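PDB 4Q88: glycoside hydrolase family 88 protein from Bacteroides vulgatus, which is of unknown specificity but probably acts as a hydrolase on glycosidic substrates. Local coordinates for residues E15-E18 against I19-R22. Numbering follows the deposited sequence.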
ATOM      1  N   GLU A  15       4.469 -24.730   1.964  1.00 30.96           N
ATOM      2  CA  GLU A  15       3.581 -24.335   3.058  1.00 33.62           C
ATOM      3  C   GLU A  15       3.100 -22.897   2.856  1.00 29.62           C
ATOM      4  O   GLU A  15       1.947 -22.569   3.151  1.00 28.94           O
ATOM      5  CB  GLU A  15       4.330 -24.486   4.373  1.00 38.10           C
ATOM      6  CG  GLU A  15       3.595 -23.991   5.602  1.00 46.32           C
ATOM      7  CD  GLU A  15       4.513 -23.886   6.810  1.00 54.07           C
ATOM      8  OE1 GLU A  15       5.678 -24.416   6.751  1.00 57.83           O
ATOM      9  OE2 GLU A  15       4.054 -23.262   7.797  1.00 53.77           O
ATOM     10  N   LEU A  16       3.969 -22.021   2.387  1.00 29.05           N
ATOM     11  CA  LEU A  16       3.540 -20.606   2.163  1.00 27.94           C
ATOM     12  C   LEU A  16       2.547 -20.513   1.024  1.00 26.94           C
ATOM     13  O   LEU A  16       1.606 -19.739   1.088  1.00 24.62           O
ATOM     14  CB  LEU A  16       4.717 -19.694   1.875  1.00 30.49           C
ATOM     15  CG  LEU A  16       5.698 -19.654   3.034  1.00 36.82           C
ATOM     16  CD1 LEU A  16       6.872 -18.796   2.628  1.00 39.48           C
ATOM     17  CD2 LEU A  16       5.038 -19.153   4.308  1.00 38.23           C
ATOM     18  N   LEU A  17       2.746 -21.311  -0.042  1.00 24.58           N
ATOM     19  CA  LEU A  17       1.823 -21.282  -1.145  1.00 26.18           C
ATOM     20  C   LEU A  17       0.456 -21.782  -0.724  1.00 25.82           C
ATOM     21  O   LEU A  17      -0.565 -21.251  -1.177  1.00 25.82           O
ATOM     22  CB  LEU A  17       2.370 -22.082  -2.355  1.00 27.32           C
ATOM     23  CG  LEU A  17       3.525 -21.349  -3.016  1.00 29.77           C
ATOM     24  CD1 LEU A  17       4.299 -22.291  -3.944  1.00 32.37           C
ATOM     25  CD2 LEU A  17       3.080 -20.106  -3.783  1.00 30.02           C
ATOM     26  N   GLU A  18       0.408 -22.811   0.128  1.00 26.74           N
ATOM     27  CA  GLU A  18      -0.878 -23.268   0.660  1.00 27.90           C
ATOM     28  C   GLU A  18      -1.648 -22.115   1.346  1.00 25.97           C
ATOM     29  O   GLU A  18      -2.866 -21.968   1.178  1.00 25.40           O
ATOM     30  CB  GLU A  18      -0.681 -24.424   1.659  1.00 30.34           C
ATOM     31  CG  GLU A  18      -1.992 -25.004   2.144  1.00 31.11           C
ATOM     32  CD  GLU A  18      -2.622 -24.203   3.286  1.00 32.43           C
ATOM     33  OE1 GLU A  18      -1.887 -23.682   4.157  1.00 32.55           O
ATOM     34  OE2 GLU A  18      -3.871 -24.114   3.337  1.00 33.41           O
ATOM     35  N   ILE A  19      -0.928 -21.340   2.138  1.00 26.48           N
ATOM     36  CA  ILE A  19      -1.503 -20.155   2.823  1.00 27.36           C
ATOM     37  C   ILE A  19      -2.017 -19.138   1.815  1.00 25.67           C
ATOM     38  O   ILE A  19      -3.168 -18.698   1.904  1.00 24.47           O
ATOM     39  CB  ILE A  19      -0.481 -19.501   3.761  1.00 27.72           C
ATOM     40  CG1 ILE A  19      -0.247 -20.433   4.971  1.00 29.16           C
ATOM     41  CG2 ILE A  19      -0.984 -18.129   4.212  1.00 28.50           C
ATOM     42  CD1 ILE A  19       0.927 -20.062   5.849  1.00 31.30           C
ATOM     43  N   ILE A  20      -1.171 -18.815   0.828  1.00 25.23           N
ATOM     44  CA  ILE A  20      -1.529 -17.843  -0.190  1.00 24.91           C
ATOM     45  C   ILE A  20      -2.795 -18.275  -0.905  1.00 25.15           C
ATOM     46  O   ILE A  20      -3.755 -17.509  -1.047  1.00 23.33           O
ATOM     47  CB  ILE A  20      -0.346 -17.620  -1.146  1.00 25.36           C
ATOM     48  CG1 ILE A  20       0.753 -16.843  -0.408  1.00 24.40           C
ATOM     49  CG2 ILE A  20      -0.765 -16.838  -2.367  1.00 24.29           C
ATOM     50  CD1 ILE A  20       2.047 -16.745  -1.180  1.00 24.51           C
ATOM     51  N   HIS A  21      -2.826 -19.524  -1.336  1.00 24.60           N
ATOM     52  CA  HIS A  21      -3.998 -19.982  -2.050  1.00 25.18           C
ATOM     53  C   HIS A  21      -5.240 -20.083  -1.143  1.00 26.17           C
ATOM     54  O   HIS A  21      -6.326 -19.762  -1.590  1.00 26.41           O
ATOM     55  CB  HIS A  21      -3.705 -21.309  -2.745  1.00 27.25           C
ATOM     56  CG  HIS A  21      -2.748 -21.191  -3.871  1.00 27.09           C
ATOM     57  ND1 HIS A  21      -3.005 -20.426  -4.982  1.00 29.03           N
ATOM     58  CD2 HIS A  21      -1.542 -21.761  -4.082  1.00 28.42           C
ATOM     59  CE1 HIS A  21      -2.010 -20.547  -5.841  1.00 28.08           C
ATOM     60  NE2 HIS A  21      -1.092 -21.316  -5.302  1.00 28.73           N
ATOM     61  N   ARG A  22      -5.075 -20.512   0.114  1.00 26.46           N
ATOM     62  CA  ARG A  22      -6.190 -20.570   1.072  1.00 27.49           C
ATOM     63  C   ARG A  22      -6.854 -19.202   1.217  1.00 26.40           C
ATOM     64  O   ARG A  22      -8.074 -19.037   1.059  1.00 25.75           O
ATOM     65  CB  ARG A  22      -5.700 -21.054   2.433  1.00 30.06           C
ATOM     66  CG  ARG A  22      -6.839 -21.312   3.386  1.00 30.78           C
ATOM     67  CD  ARG A  22      -6.445 -21.493   4.832  1.00 34.30           C
ATOM     68  NE  ARG A  22      -5.108 -22.025   5.085  1.00 32.90           N
ATOM     69  CZ  ARG A  22      -4.451 -21.833   6.224  1.00 32.65           C
ATOM     70  NH1 ARG A  22      -4.989 -21.125   7.219  1.00 33.39           N
ATOM     71  NH2 ARG A  22      -3.227 -22.303   6.368  1.00 33.63           N
TER
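E18 and R22 form a side-on, two-nitrogen salt bridge one helical turn apart. R22 NH2 donates to the syn lone pair of E18 OE1 at 2.9 Å, nearly straight at 177°. R22 NE meets E18 OE2 at 3.0 Å, also on the syn side but somewhat out of the carboxylate plane. The two flat groups are nearly coplanar, 22° apart. E18 reaches R22 because its chain bends at chi2 (-82°); the arginine bends at chi3. R22 NH1 turns to the carbonyls of Q313 and A314, both weak bonds. With alanine at R22, the E18 carboxylate would probably lose both these grips and be freer to turn.

Four backbone hydrogen bonds join I19, I20, H21 and R22 N to the carbonyls four residues earlier. The shortest is H21 N to L17 O, 2.8 Å. H21 CD2 also lies 3.1 Å from L17 O, while H21 ND1 is hydrogen-bonded to Y60 OH.

Apolar contacts are looser: L17 CD2 to I20 CD1 is 4.4 Å. L16 and I20 pack on helix 341-358, and L17 and I20 on helix 39-55.

This is an amphipathic alpha-helix with an i to i+4 salt bridge, the first helix of a mainly helical family 88 domain, probably an (alpha/alpha)6 barrel.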